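Local coordinates for protein thiol-activated cytolysin (Desulfobulbus propionicus, PDB 6NAL) that probably assembles on target membranes into large beta-barrel pores, as cholesterol-dependent cytolysins do, at residues A[169-174]-A[292-298]; A[443-449]-A[466-470]; A[11-16]-A[227-232]. All blocks are in the same frame, centred on the assembly; numbering follows the deposited sequence.

Contact 1: A[169-174]-A[292-298]; sequences YLKQKL and VVHGGSE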
ATOM      1  N   TYR A 169      18.573  -0.077  32.496  1.00 68.12           N
ATOM      2  CA  TYR A 169      17.991   1.070  33.200  1.00 65.39           C
ATOM      3  C   TYR A 169      16.539   1.300  32.782  1.00 66.00           C
ATOM      4  O   TYR A 169      15.635   1.450  33.620  1.00 60.79           O
ATOM      5  CB  TYR A 169      18.834   2.319  32.912  1.00 65.84           C
ATOM      6  CG  TYR A 169      18.385   3.605  33.602  1.00 66.05           C
ATOM      7  CD1 TYR A 169      18.707   3.847  34.932  1.00 61.51           C
ATOM      8  CD2 TYR A 169      17.666   4.590  32.906  1.00 64.70           C
ATOM      9  CE1 TYR A 169      18.321   5.012  35.561  1.00 66.44           C
ATOM     10  CE2 TYR A 169      17.271   5.764  33.533  1.00 62.76           C
ATOM     11  CZ  TYR A 169      17.599   5.969  34.857  1.00 65.84           C
ATOM     12  OH  TYR A 169      17.212   7.120  35.492  1.00 67.15           O
ATOM     13  N   LEU A 170      16.297   1.311  31.479  1.00 67.12           N
ATOM     14  CA  LEU A 170      14.983   1.669  30.980  1.00 67.58           C
ATOM     15  C   LEU A 170      13.967   0.591  31.289  1.00 67.98           C
ATOM     16  O   LEU A 170      12.773   0.885  31.370  1.00 64.89           O
ATOM     17  CB  LEU A 170      15.046   1.904  29.481  1.00 71.47           C
ATOM     18  CG  LEU A 170      13.958   2.768  28.872  1.00 73.02           C
ATOM     19  CD1 LEU A 170      14.221   4.193  29.239  1.00 72.33           C
ATOM     20  CD2 LEU A 170      13.974   2.550  27.372  1.00 69.90           C
ATOM     21  N   LYS A 171      14.410  -0.664  31.439  1.00 69.93           N
ATOM     22  CA  LYS A 171      13.489  -1.727  31.832  1.00 69.33           C
ATOM     23  C   LYS A 171      13.046  -1.542  33.274  1.00 74.51           C
ATOM     24  O   LYS A 171      11.852  -1.720  33.589  1.00 70.40           O
ATOM     25  CB  LYS A 171      14.129  -3.106  31.583  1.00 70.87           C
ATOM     26  CG  LYS A 171      13.866  -3.550  30.096  1.00 81.23           C
ATOM     27  CD  LYS A 171      13.908  -5.081  29.947  1.00 85.33           C
ATOM     28  CE  LYS A 171      15.243  -5.647  30.403  1.00104.98           C
ATOM     29  NZ  LYS A 171      15.250  -7.144  30.431  1.00 88.38           N
ATOM     30  N   GLN A 172      13.998  -1.217  34.166  1.00 63.69           N
ATOM     31  CA  GLN A 172      13.650  -0.879  35.539  1.00 67.76           C
ATOM     32  C   GLN A 172      12.591   0.216  35.579  1.00 63.62           C
ATOM     33  O   GLN A 172      11.497   0.026  36.125  1.00 65.73           O
ATOM     34  CB  GLN A 172      14.883  -0.436  36.350  1.00 69.30           C
ATOM     35  CG  GLN A 172      14.587  -0.247  37.848  1.00 73.24           C
ATOM     36  CD  GLN A 172      15.175   1.048  38.445  1.00 87.83           C
ATOM     37  OE1 GLN A 172      16.088   1.658  37.869  1.00 92.13           O
ATOM     38  NE2 GLN A 172      14.653   1.462  39.614  1.00 89.55           N
ATOM     39  N   LYS A 173      12.904   1.378  35.012  1.00 60.82           N
ATOM     40  CA  LYS A 173      12.143   2.589  35.303  1.00 64.72           C
ATOM     41  C   LYS A 173      10.829   2.651  34.517  1.00 68.90           C
ATOM     42  O   LYS A 173       9.764   2.917  35.091  1.00 59.49           O
ATOM     43  CB  LYS A 173      13.022   3.810  35.013  1.00 55.37           C
ATOM     44  CG  LYS A 173      14.339   3.902  35.824  1.00 59.34           C
ATOM     45  CD  LYS A 173      14.149   4.500  37.238  1.00 63.77           C
ATOM     46  CE  LYS A 173      15.467   4.604  38.017  1.00 60.33           C
ATOM     47  NZ  LYS A 173      15.347   5.439  39.266  1.00 67.58           N
ATOM     48  N   LEU A 174      10.878   2.405  33.204  1.00 71.45           N
ATOM     49  CA  LEU A 174       9.668   2.472  32.384  1.00 67.71           C
ATOM     50  C   LEU A 174       8.859   1.191  32.430  1.00 68.62           C
ATOM     51  O   LEU A 174       7.791   1.130  31.805  1.00 66.97           O
ATOM     52  CB  LEU A 174       9.995   2.744  30.914  1.00 61.26           C
ATOM     53  CG  LEU A 174      10.358   4.176  30.544  1.00 53.62           C
ATOM     54  CD1 LEU A 174      10.689   4.300  29.079  1.00 55.43           C
ATOM     55  CD2 LEU A 174       9.247   5.137  30.935  1.00 52.61           C
ATOM     56  N   VAL A 292      10.298   8.899  32.042  1.00 32.37           N
ATOM     57  CA  VAL A 292      11.474   8.843  32.869  1.00 33.40           C
ATOM     58  C   VAL A 292      12.386   9.989  32.465  1.00 37.67           C
ATOM     59  O   VAL A 292      12.612  10.248  31.277  1.00 33.42           O
ATOM     60  CB  VAL A 292      12.187   7.478  32.769  1.00 38.49           C
ATOM     61  CG1 VAL A 292      12.490   7.183  31.385  1.00 44.00           C
ATOM     62  CG2 VAL A 292      13.465   7.474  33.554  1.00 40.73           C
ATOM     63  N   VAL A 293      12.920  10.662  33.474  1.00 31.78           N
ATOM     64  CA  VAL A 293      13.787  11.804  33.293  1.00 30.86           C
ATOM     65  C   VAL A 293      15.112  11.496  33.997  1.00 33.58           C
ATOM     66  O   VAL A 293      15.120  11.117  35.168  1.00 37.05           O
ATOM     67  CB  VAL A 293      13.131  13.081  33.851  1.00 31.78           C
ATOM     68  CG1 VAL A 293      14.194  14.199  33.908  1.00 34.85           C
ATOM     69  CG2 VAL A 293      11.885  13.502  33.016  1.00 39.42           C
ATOM     70  N   HIS A 294      16.222  11.703  33.305  1.00 36.34           N
ATOM     71  CA  HIS A 294      17.529  11.205  33.743  1.00 41.84           C
ATOM     72  C   HIS A 294      18.566  12.282  33.434  1.00 37.43           C
ATOM     73  O   HIS A 294      18.652  12.746  32.291  1.00 36.79           O
ATOM     74  CB  HIS A 294      17.811   9.873  33.024  1.00 47.01           C
ATOM     75  CG  HIS A 294      19.095   9.216  33.407  1.00 56.20           C
ATOM     76  ND1 HIS A 294      19.877   8.523  32.503  1.00 62.63           N
ATOM     77  CD2 HIS A 294      19.726   9.132  34.593  1.00 50.62           C
ATOM     78  CE1 HIS A 294      20.950   8.066  33.116  1.00 59.79           C
ATOM     79  NE2 HIS A 294      20.889   8.434  34.382  1.00 63.10           N
ATOM     80  N   GLY A 295      19.293  12.733  34.456  1.00 36.27           N
ATOM     81  CA  GLY A 295      20.280  13.776  34.275  1.00 41.65           C
ATOM     82  C   GLY A 295      19.708  15.148  34.581  1.00 48.59           C
ATOM     83  O   GLY A 295      18.661  15.522  34.047  1.00 49.29           O
ATOM     84  N   GLY A 296      20.400  15.927  35.402  1.00 47.41           N
ATOM     85  CA  GLY A 296      19.753  17.065  36.068  1.00 60.65           C
ATOM     86  C   GLY A 296      18.853  16.561  37.189  1.00 56.37           C
ATOM     87  O   GLY A 296      19.278  15.709  38.021  1.00 71.19           O
ATOM     88  N   SER A 297      17.639  17.096  37.277  1.00 61.60           N
ATOM     89  CA  SER A 297      16.524  16.344  37.849  1.00 65.22           C
ATOM     90  C   SER A 297      16.600  14.832  37.629  1.00 60.62           C
ATOM     91  O   SER A 297      17.158  14.381  36.600  1.00 57.61           O
ATOM     92  CB  SER A 297      15.243  16.883  37.204  1.00 66.77           C
ATOM     93  OG  SER A 297      15.132  16.407  35.871  1.00 62.43           O
ATOM     94  N   GLU A 298      15.883  14.054  38.460  1.00 51.60           N
ATOM     95  CA  GLU A 298      15.710  12.641  38.183  1.00 47.41           C
ATOM     96  C   GLU A 298      14.289  12.371  38.594  1.00 45.67           C
ATOM     97  O   GLU A 298      13.932  12.669  39.727  1.00 44.19           O
ATOM     98  CB  GLU A 298      16.631  11.664  38.908  1.00 45.89           C
ATOM     99  CG  GLU A 298      16.321  10.201  38.434  1.00 67.32           C
ATOM    100  CD  GLU A 298      16.924   9.085  39.311  1.00 84.97           C
ATOM    101  OE1 GLU A 298      17.162   7.947  38.780  1.00 86.91           O
ATOM    102  OE2 GLU A 298      17.109   9.333  40.535  1.00 81.28           O
TER

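Contact 2: A[443-449]-A[466-470]; sequences SGYKVGR and QTFSM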
ATOM      1  N   SER A 443     -30.082   8.541 -18.233  1.00 42.35           N
ATOM      2  CA  SER A 443     -29.808   9.867 -17.687  1.00 37.07           C
ATOM      3  C   SER A 443     -28.505   9.930 -16.911  1.00 37.86           C
ATOM      4  O   SER A 443     -28.068  11.025 -16.538  1.00 45.45           O
ATOM      5  CB  SER A 443     -30.958  10.313 -16.785  1.00 43.01           C
ATOM      6  OG  SER A 443     -31.212   9.353 -15.771  1.00 45.82           O
ATOM      7  N   GLY A 444     -27.860   8.797 -16.674  1.00 39.92           N
ATOM      8  CA  GLY A 444     -26.635   8.784 -15.914  1.00 37.02           C
ATOM      9  C   GLY A 444     -25.985   7.428 -15.933  1.00 36.21           C
ATOM     10  O   GLY A 444     -26.674   6.428 -15.844  1.00 36.14           O
ATOM     11  N   TYR A 445     -24.671   7.377 -16.052  1.00 38.13           N
ATOM     12  CA  TYR A 445     -23.907   6.124 -16.097  1.00 43.20           C
ATOM     13  C   TYR A 445     -22.528   6.467 -15.528  1.00 38.63           C
ATOM     14  O   TYR A 445     -21.645   6.929 -16.255  1.00 37.01           O
ATOM     15  CB  TYR A 445     -23.775   5.551 -17.494  1.00 39.46           C
ATOM     16  CG  TYR A 445     -23.348   4.109 -17.580  1.00 43.75           C
ATOM     17  CD1 TYR A 445     -23.115   3.333 -16.439  1.00 48.63           C
ATOM     18  CD2 TYR A 445     -23.238   3.496 -18.828  1.00 42.14           C
ATOM     19  CE1 TYR A 445     -22.771   1.979 -16.559  1.00 37.16           C
ATOM     20  CE2 TYR A 445     -22.898   2.177 -18.950  1.00 47.73           C
ATOM     21  CZ  TYR A 445     -22.669   1.427 -17.822  1.00 43.86           C
ATOM     22  OH  TYR A 445     -22.324   0.123 -18.018  1.00 51.01           O
ATOM     23  N   LYS A 446     -22.376   6.251 -14.234  1.00 35.72           N
ATOM     24  CA  LYS A 446     -21.143   6.487 -13.488  1.00 43.56           C
ATOM     25  C   LYS A 446     -20.586   5.123 -13.121  1.00 43.25           C
ATOM     26  O   LYS A 446     -21.296   4.301 -12.530  1.00 45.43           O
ATOM     27  CB  LYS A 446     -21.447   7.350 -12.258  1.00 41.95           C
ATOM     28  CG  LYS A 446     -22.270   8.664 -12.652  1.00 46.43           C
ATOM     29  CD  LYS A 446     -21.345   9.859 -12.882  1.00 53.05           C
ATOM     30  CE  LYS A 446     -22.067  11.098 -13.427  1.00 60.56           C
ATOM     31  NZ  LYS A 446     -22.456  10.934 -14.856  1.00 68.50           N
ATOM     32  N   VAL A 447     -19.364   4.845 -13.563  1.00 54.58           N
ATOM     33  CA  VAL A 447     -18.673   3.603 -13.233  1.00 44.19           C
ATOM     34  C   VAL A 447     -17.457   3.939 -12.384  1.00 40.07           C
ATOM     35  O   VAL A 447     -16.942   5.049 -12.409  1.00 47.61           O
ATOM     36  CB  VAL A 447     -18.232   2.806 -14.473  1.00 52.87           C
ATOM     37  CG1 VAL A 447     -19.431   2.178 -15.152  1.00 54.36           C
ATOM     38  CG2 VAL A 447     -17.453   3.718 -15.398  1.00 54.60           C
ATOM     39  N   GLY A 448     -17.024   2.961 -11.590  1.00 47.43           N
ATOM     40  CA  GLY A 448     -15.734   3.025 -10.926  1.00 42.23           C
ATOM     41  C   GLY A 448     -15.649   4.041  -9.824  1.00 40.86           C
ATOM     42  O   GLY A 448     -14.570   4.549  -9.538  1.00 54.28           O
ATOM     43  N   ARG A 449     -16.757   4.342  -9.179  1.00 45.94           N
ATOM     44  CA  ARG A 449     -16.732   5.306  -8.096  1.00 41.53           C
ATOM     45  C   ARG A 449     -16.371   4.632  -6.777  1.00 42.02           C
ATOM     46  O   ARG A 449     -16.451   3.409  -6.609  1.00 40.22           O
ATOM     47  CB  ARG A 449     -18.081   6.025  -7.975  1.00 43.27           C
ATOM     48  CG  ARG A 449     -18.506   6.828  -9.220  1.00 50.62           C
ATOM     49  CD  ARG A 449     -17.434   7.779  -9.676  1.00 65.40           C
ATOM     50  NE  ARG A 449     -17.898   9.042 -10.267  1.00 68.73           N
ATOM     51  CZ  ARG A 449     -18.118   9.218 -11.573  1.00 72.98           C
ATOM     52  NH1 ARG A 449     -17.969   8.203 -12.430  1.00 73.72           N
ATOM     53  NH2 ARG A 449     -18.500  10.404 -12.039  1.00 76.82           N
ATOM     54  N   GLN A 466     -35.224  14.640 -18.811  1.00 45.91           N
ATOM     55  CA  GLN A 466     -34.946  13.804 -17.661  1.00 39.99           C
ATOM     56  C   GLN A 466     -33.715  14.347 -16.961  1.00 45.06           C
ATOM     57  O   GLN A 466     -32.665  14.496 -17.585  1.00 50.32           O
ATOM     58  CB  GLN A 466     -34.696  12.352 -18.066  1.00 38.69           C
ATOM     59  CG  GLN A 466     -35.883  11.609 -18.633  1.00 40.79           C
ATOM     60  CD  GLN A 466     -35.527  10.150 -18.990  1.00 46.07           C
ATOM     61  OE1 GLN A 466     -34.547   9.543 -18.513  1.00 41.58           O
ATOM     62  NE2 GLN A 466     -36.327   9.596 -19.837  1.00 39.91           N
ATOM     63  N   THR A 467     -33.829  14.609 -15.675  1.00 33.10           N
ATOM     64  CA  THR A 467     -32.768  15.256 -14.934  1.00 36.29           C
ATOM     65  C   THR A 467     -32.088  14.231 -14.054  1.00 38.25           C
ATOM     66  O   THR A 467     -32.704  13.237 -13.640  1.00 41.23           O
ATOM     67  CB  THR A 467     -33.327  16.389 -14.081  1.00 44.64           C
ATOM     68  OG1 THR A 467     -34.184  15.814 -13.097  1.00 38.51           O
ATOM     69  CG2 THR A 467     -34.100  17.413 -14.985  1.00 44.26           C
ATOM     70  N   PHE A 468     -30.812  14.478 -13.796  1.00 37.39           N
ATOM     71  CA  PHE A 468     -29.964  13.581 -13.031  1.00 36.67           C
ATOM     72  C   PHE A 468     -29.009  14.409 -12.209  1.00 46.22           C
ATOM     73  O   PHE A 468     -28.402  15.355 -12.720  1.00 52.67           O
ATOM     74  CB  PHE A 468     -29.159  12.674 -13.944  1.00 36.28           C
ATOM     75  CG  PHE A 468     -28.235  11.713 -13.219  1.00 40.78           C
ATOM     76  CD1 PHE A 468     -26.943  12.075 -12.894  1.00 41.42           C
ATOM     77  CD2 PHE A 468     -28.638  10.432 -12.925  1.00 43.85           C
ATOM     78  CE1 PHE A 468     -26.075  11.174 -12.276  1.00 40.23           C
ATOM     79  CE2 PHE A 468     -27.780   9.530 -12.294  1.00 32.19           C
ATOM     80  CZ  PHE A 468     -26.505   9.892 -11.990  1.00 35.47           C
ATOM     81  N   SER A 469     -28.873  14.046 -10.951  1.00 43.70           N
ATOM     82  CA  SER A 469     -27.914  14.708 -10.094  1.00 50.01           C
ATOM     83  C   SER A 469     -27.406  13.646  -9.146  1.00 40.06           C
ATOM     84  O   SER A 469     -28.182  12.830  -8.626  1.00 40.12           O
ATOM     85  CB  SER A 469     -28.521  15.886  -9.330  1.00 48.76           C
ATOM     86  OG  SER A 469     -28.947  15.471  -8.041  1.00 60.83           O
HETATM   87  N   MSE A 470     -26.096  13.632  -8.986  1.00 42.91           N
HETATM   88  CA  MSE A 470     -25.449  12.733  -8.060  1.00 46.13           C
HETATM   89  C   MSE A 470     -24.638  13.586  -7.091  1.00 38.38           C
HETATM   90  O   MSE A 470     -24.007  14.542  -7.515  1.00 47.94           O
HETATM   91  CB  MSE A 470     -24.547  11.760  -8.771  1.00 44.36           C
HETATM   92  CG  MSE A 470     -23.813  10.899  -7.786  1.00 46.56           C
HETATM   93 SE   MSE A 470     -22.944   9.494  -8.718  0.59 56.00          SE
HETATM   94  CE  MSE A 470     -21.426  10.450  -9.458  1.00 59.55           C
TER
HETATM   95  O   HOH W   1     -33.888   9.149 -15.947  1.00 39.10           O

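Contact 3: A[11-16]-A[227-232]; sequences LASLQY and SEEHPP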
ATOM      1  N   LEU A  11      51.369  -6.147  21.569  1.00 55.91           N
ATOM      2  CA  LEU A  11      50.186  -5.451  21.078  1.00 58.87           C
ATOM      3  C   LEU A  11      50.201  -5.318  19.561  1.00 56.93           C
ATOM      4  O   LEU A  11      49.243  -5.718  18.888  1.00 56.71           O
ATOM      5  CB  LEU A  11      50.091  -4.069  21.706  1.00 57.20           C
ATOM      6  CG  LEU A  11      49.342  -3.975  23.027  1.00 61.42           C
ATOM      7  CD1 LEU A  11      49.331  -2.495  23.378  1.00 66.10           C
ATOM      8  CD2 LEU A  11      47.966  -4.574  22.966  1.00 62.99           C
ATOM      9  N   ALA A  12      51.277  -4.741  19.008  1.00 51.05           N
ATOM     10  CA  ALA A  12      51.406  -4.579  17.563  1.00 59.22           C
ATOM     11  C   ALA A  12      51.290  -5.908  16.823  1.00 61.96           C
ATOM     12  O   ALA A  12      50.772  -5.958  15.699  1.00 67.86           O
ATOM     13  CB  ALA A  12      52.738  -3.910  17.227  1.00 54.75           C
ATOM     14  N   SER A  13      51.730  -6.992  17.431  1.00 56.02           N
ATOM     15  CA  SER A  13      51.637  -8.286  16.780  1.00 65.76           C
ATOM     16  C   SER A  13      50.299  -8.969  17.038  1.00 65.08           C
ATOM     17  O   SER A  13      50.103 -10.110  16.611  1.00 70.65           O
ATOM     18  CB  SER A  13      52.799  -9.187  17.244  1.00 65.47           C
ATOM     19  OG  SER A  13      52.384 -10.057  18.286  1.00 64.08           O
ATOM     20  N   LEU A  14      49.381  -8.316  17.740  1.00 62.79           N
ATOM     21  CA  LEU A  14      48.086  -8.916  18.042  1.00 63.17           C
ATOM     22  C   LEU A  14      47.154  -8.693  16.849  1.00 67.69           C
ATOM     23  O   LEU A  14      46.652  -7.584  16.627  1.00 56.92           O
ATOM     24  CB  LEU A  14      47.528  -8.322  19.320  1.00 56.90           C
ATOM     25  CG  LEU A  14      46.400  -9.062  20.019  1.00 63.78           C
ATOM     26  CD1 LEU A  14      46.830 -10.206  20.893  1.00 57.37           C
ATOM     27  CD2 LEU A  14      45.644  -7.993  20.849  1.00 61.02           C
ATOM     28  N   GLN A  15      46.939  -9.764  16.078  1.00 66.09           N
ATOM     29  CA  GLN A  15      46.240  -9.705  14.795  1.00 69.73           C
ATOM     30  C   GLN A  15      44.765 -10.017  15.027  1.00 63.74           C
ATOM     31  O   GLN A  15      44.416 -11.072  15.579  1.00 59.93           O
ATOM     32  CB  GLN A  15      46.855 -10.672  13.779  1.00 68.76           C
ATOM     33  CG  GLN A  15      48.364 -10.783  13.869  1.00 85.50           C
ATOM     34  CD  GLN A  15      48.877 -12.193  13.603  1.00102.96           C
ATOM     35  OE1 GLN A  15      48.512 -12.816  12.608  1.00 98.09           O
ATOM     36  NE2 GLN A  15      49.729 -12.703  14.496  1.00 99.95           N
ATOM     37  N   TYR A  16      43.911  -9.062  14.681  1.00 57.34           N
ATOM     38  CA  TYR A  16      42.469  -9.209  14.808  1.00 60.82           C
ATOM     39  C   TYR A  16      41.865  -8.205  13.845  1.00 56.87           C
ATOM     40  O   TYR A  16      42.491  -7.194  13.497  1.00 66.55           O
ATOM     41  CB  TYR A  16      41.954  -8.972  16.242  1.00 51.92           C
ATOM     42  CG  TYR A  16      42.203  -7.572  16.699  1.00 62.92           C
ATOM     43  CD1 TYR A  16      41.387  -6.516  16.283  1.00 51.41           C
ATOM     44  CD2 TYR A  16      43.294  -7.291  17.525  1.00 62.22           C
ATOM     45  CE1 TYR A  16      41.661  -5.240  16.675  1.00 53.93           C
ATOM     46  CE2 TYR A  16      43.572  -6.017  17.932  1.00 51.66           C
ATOM     47  CZ  TYR A  16      42.756  -4.994  17.515  1.00 55.18           C
ATOM     48  OH  TYR A  16      43.059  -3.725  17.955  1.00 52.62           O
ATOM     49  N   SER A 227      43.721 -10.801  24.644  1.00 53.75           N
ATOM     50  CA  SER A 227      44.023 -11.856  23.678  1.00 54.23           C
ATOM     51  C   SER A 227      43.476 -11.390  22.332  1.00 55.37           C
ATOM     52  O   SER A 227      42.815 -10.349  22.258  1.00 51.19           O
ATOM     53  CB  SER A 227      43.405 -13.196  24.093  1.00 51.27           C
ATOM     54  OG  SER A 227      41.999 -13.192  23.918  1.00 59.88           O
ATOM     55  N   GLU A 228      43.686 -12.169  21.273  1.00 56.14           N
ATOM     56  CA  GLU A 228      43.231 -11.740  19.951  1.00 63.12           C
ATOM     57  C   GLU A 228      41.715 -11.680  19.845  1.00 50.52           C
ATOM     58  O   GLU A 228      41.193 -10.869  19.089  1.00 57.65           O
ATOM     59  CB  GLU A 228      43.782 -12.672  18.886  1.00 70.62           C
ATOM     60  CG  GLU A 228      45.292 -12.617  18.822  1.00 80.81           C
ATOM     61  CD  GLU A 228      45.839 -13.265  17.582  1.00 85.08           C
ATOM     62  OE1 GLU A 228      45.030 -13.871  16.842  1.00 98.45           O
ATOM     63  OE2 GLU A 228      47.067 -13.150  17.344  1.00 76.50           O
ATOM     64  N   GLU A 229      40.996 -12.535  20.564  1.00 51.83           N
ATOM     65  CA  GLU A 229      39.542 -12.453  20.599  1.00 52.96           C
ATOM     66  C   GLU A 229      39.029 -11.339  21.512  1.00 59.30           C
ATOM     67  O   GLU A 229      37.854 -10.970  21.423  1.00 50.59           O
ATOM     68  CB  GLU A 229      38.938 -13.783  21.061  1.00 59.90           C
ATOM     69  CG  GLU A 229      39.231 -14.982  20.141  1.00 69.78           C
ATOM     70  CD  GLU A 229      40.695 -15.449  20.204  1.00 88.60           C
ATOM     71  OE1 GLU A 229      41.428 -15.026  21.148  1.00 85.43           O
ATOM     72  OE2 GLU A 229      41.111 -16.236  19.307  1.00 90.13           O
ATOM     73  N   HIS A 230      39.861 -10.794  22.398  1.00 50.14           N
ATOM     74  CA  HIS A 230      39.426  -9.744  23.315  1.00 45.20           C
ATOM     75  C   HIS A 230      40.497  -8.676  23.418  1.00 42.28           C
ATOM     76  O   HIS A 230      41.127  -8.499  24.457  1.00 45.40           O
ATOM     77  CB  HIS A 230      39.073 -10.373  24.657  1.00 47.26           C
ATOM     78  CG  HIS A 230      37.996 -11.399  24.530  1.00 46.05           C
ATOM     79  ND1 HIS A 230      36.661 -11.074  24.411  1.00 47.43           N
ATOM     80  CD2 HIS A 230      38.063 -12.746  24.449  1.00 52.30           C
ATOM     81  CE1 HIS A 230      35.948 -12.179  24.309  1.00 52.41           C
ATOM     82  NE2 HIS A 230      36.778 -13.210  24.337  1.00 60.78           N
ATOM     83  N   PRO A 231      40.750  -7.968  22.326  1.00 42.40           N
ATOM     84  CA  PRO A 231      41.767  -6.888  22.346  1.00 38.36           C
ATOM     85  C   PRO A 231      41.387  -5.794  23.321  1.00 36.21           C
ATOM     86  O   PRO A 231      40.212  -5.705  23.714  1.00 35.19           O
ATOM     87  CB  PRO A 231      41.759  -6.353  20.910  1.00 39.62           C
ATOM     88  CG  PRO A 231      40.410  -6.767  20.358  1.00 42.47           C
ATOM     89  CD  PRO A 231      40.047  -8.070  21.042  1.00 42.67           C
ATOM     90  N   PRO A 232      42.356  -4.979  23.758  1.00 35.36           N
ATOM     91  CA  PRO A 232      42.056  -3.937  24.739  1.00 38.70           C
ATOM     92  C   PRO A 232      41.461  -2.729  24.055  1.00 34.05           C
ATOM     93  O   PRO A 232      41.823  -2.385  22.921  1.00 28.86           O
ATOM     94  CB  PRO A 232      43.433  -3.615  25.352  1.00 30.58           C
ATOM     95  CG  PRO A 232      44.382  -3.872  24.220  1.00 35.41           C
ATOM     96  CD  PRO A 232      43.824  -5.123  23.563  1.00 32.63           C
TER
HETATM   97  O   HOH W   2      43.660  -3.000  20.834  1.00 46.65           O

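Contact 1: A[169-174]-A[292-298]
Carboxylate oxygen OE1 of Glu-298 is approached by two side chains of helix 167-174. Lys-173 NZ forms a salt bridge to it at 3.1 Å, coming from above the carboxylate plane, whereas Tyr-169 OH makes a weak hydrogen bond to the same oxygen, with OH and OE1 3.4 Å apart. OE1 lies at the edge of the tyrosine ring, near its plane, and the phenol and carboxylate planes are nearly coplanar (9°), while the ammonium group adds its charge from outside the carboxylate plane. With CG of Tyr-169 anti to the backbone N (chi1 -178°), the ring extends away from the helix and slips between two neighbours: the aliphatic CG of Lys-173 lies over one face, and the imidazole of His-294 lies on the opposite one. The two rings are tilted by 32°, with centroids 4.5 Å apart, an oblique pairing in which Tyr-169 CZ sits over a face of the imidazole. In the cytolysin fold, helix 167-174 lies among the helices between strands 147-152 and 187-202, which probably correspond to those that unfold into a membrane-spanning hairpin in related cytolysins. Strand 287-294 is part of the central sheet, and Glu-298 lies just beyond it, on the turn into strand 299-305. The contact thus packs a probably convertible helix on the sheet. Below the polar cluster, Val-292 directs its two methyl groups to different parts of the helix. CG1 rests on Leu-174 CG at 3.8 Å and on Leu-170 CD1 at 4.1 Å, while CG2 meets Lys-173 CB at 4.0 Å. Phe-245 of the adjoining strand 232-250 touches Leu-170, Leu-174 and Val-292, and Val-300 of strand 299-305 touches Lys-173 and Val-292.

Contact 2: A[443-449]-A[466-470]
The face of the Phe-468 ring is laid on a bare backbone, with CA of Gly-444 4.0 Å from the ring centroid and 14° off its normal, a CH-pi contact that a glycine makes without any side chain. The two strands belong to facing sheets of the C-terminal beta sandwich; no hydrogen bond joins them directly, and their axes approach to 8.8 Å at an angle of 25°. Phe-468 also comes close to the preceding peptide, its CB lying 3.3 Å from Ser-443 O. At one end a water bridges the layers, bonded to Ser-443 OG and donating to Gln-466 OE1, each at 2.7 Å. Both side chains are tied further to the sheet of strand 440-449, Ser-443 OG to Thr-429 and Gln-466 NE2 to Gly-431 O. At the other end, the chain of Lys-446 runs past the phenyl ring in the opposite direction, and a bend at its second torsion (chi2 -94°) lays its methylenes along selenomethionine Met-470. Gly-448 and Arg-449 form a G1 beta bulge opposite Ile-425. The guanidinium of Arg-449 has Lys-446 CB over one face and makes a weak in-plane bond to Val-447 O, but its buried NE has no partner in the model. The Met-470 terminal methyl CE is tightly packed, 3.5 Å from Lys-446 CD and 3.9 Å from Arg-449 NE.

Contact 3: A[11-16]-A[227-232]
One face of the Tyr-16 ring is covered by Pro-231, whose CB stands 3.9 Å from the ring centroid and 26° off the normal, a CH-pi contact offset toward the rim. The nearest ring atom is CE2, 3.5 Å from Pro-231 CB. Phe-340 also meets the tyrosine ring. CG of Tyr-16 lies between the backbone N and the carbonyl carbon (chi1 63°), which swings the ring over the proline, and its hydroxyl reaches a water that donates to Pro-232 O. The other flat groups, the Gln-15 amide and the Glu-228 carboxylate, run side by side and point the same way, with planes 63° apart. No hydrogen bond links them: Gln-15 NE2 instead makes a weak bond to Ser-13 O. Glu-228 OE1 lies 3.1 Å from the backbone O of Gln-15, a meeting of two acceptors that might raise the pKa of the carboxylate and make a proton on it more likely. Leu-14 slides past Glu-228 in the opposite direction, its CD1 coming to 3.5 Å from Glu-228 CG, while its CD2 faces Pro-231 CB at 4.2 Å. Further along, Leu-11 CD2 touches Pro-232 CG at 3.9 Å, so Leu-11, Leu-14 and the Tyr-16 ring pack on the two prolines. Lys-342 bonds Leu-14 O, and Ala-79 pairs with Pro-231 through the backbone. Ser-227 to His-230 form a type I beta turn, closed by His-230 N to Ser-227 O, and the Pro-Pro pair leads from it into the long strand 232-250. Here the chain leaving the N-terminal helix 2-12 packs on the loop that enters a central strand of the cytolysin sheet.

The three contacts mark separate parts of an elongated molecule. Contacts 1 and 3 share the large cytolysin region, with centres 37 Å apart and nearest atoms about 22 Å apart, and their segments alternate along the chain. Strand 232-250 relates them: contact 3 includes its start, and further along it Phe-245 lies against contact 1. Contact 2 sits in the C-terminal sandwich, on the opposite side of the chain's centre from both, its centre 62 Å from that of contact 1 and 80 Å from that of contact 3. Of the three, only contact 2 is touched by the second subunit, including at Tyr-445 and Val-447.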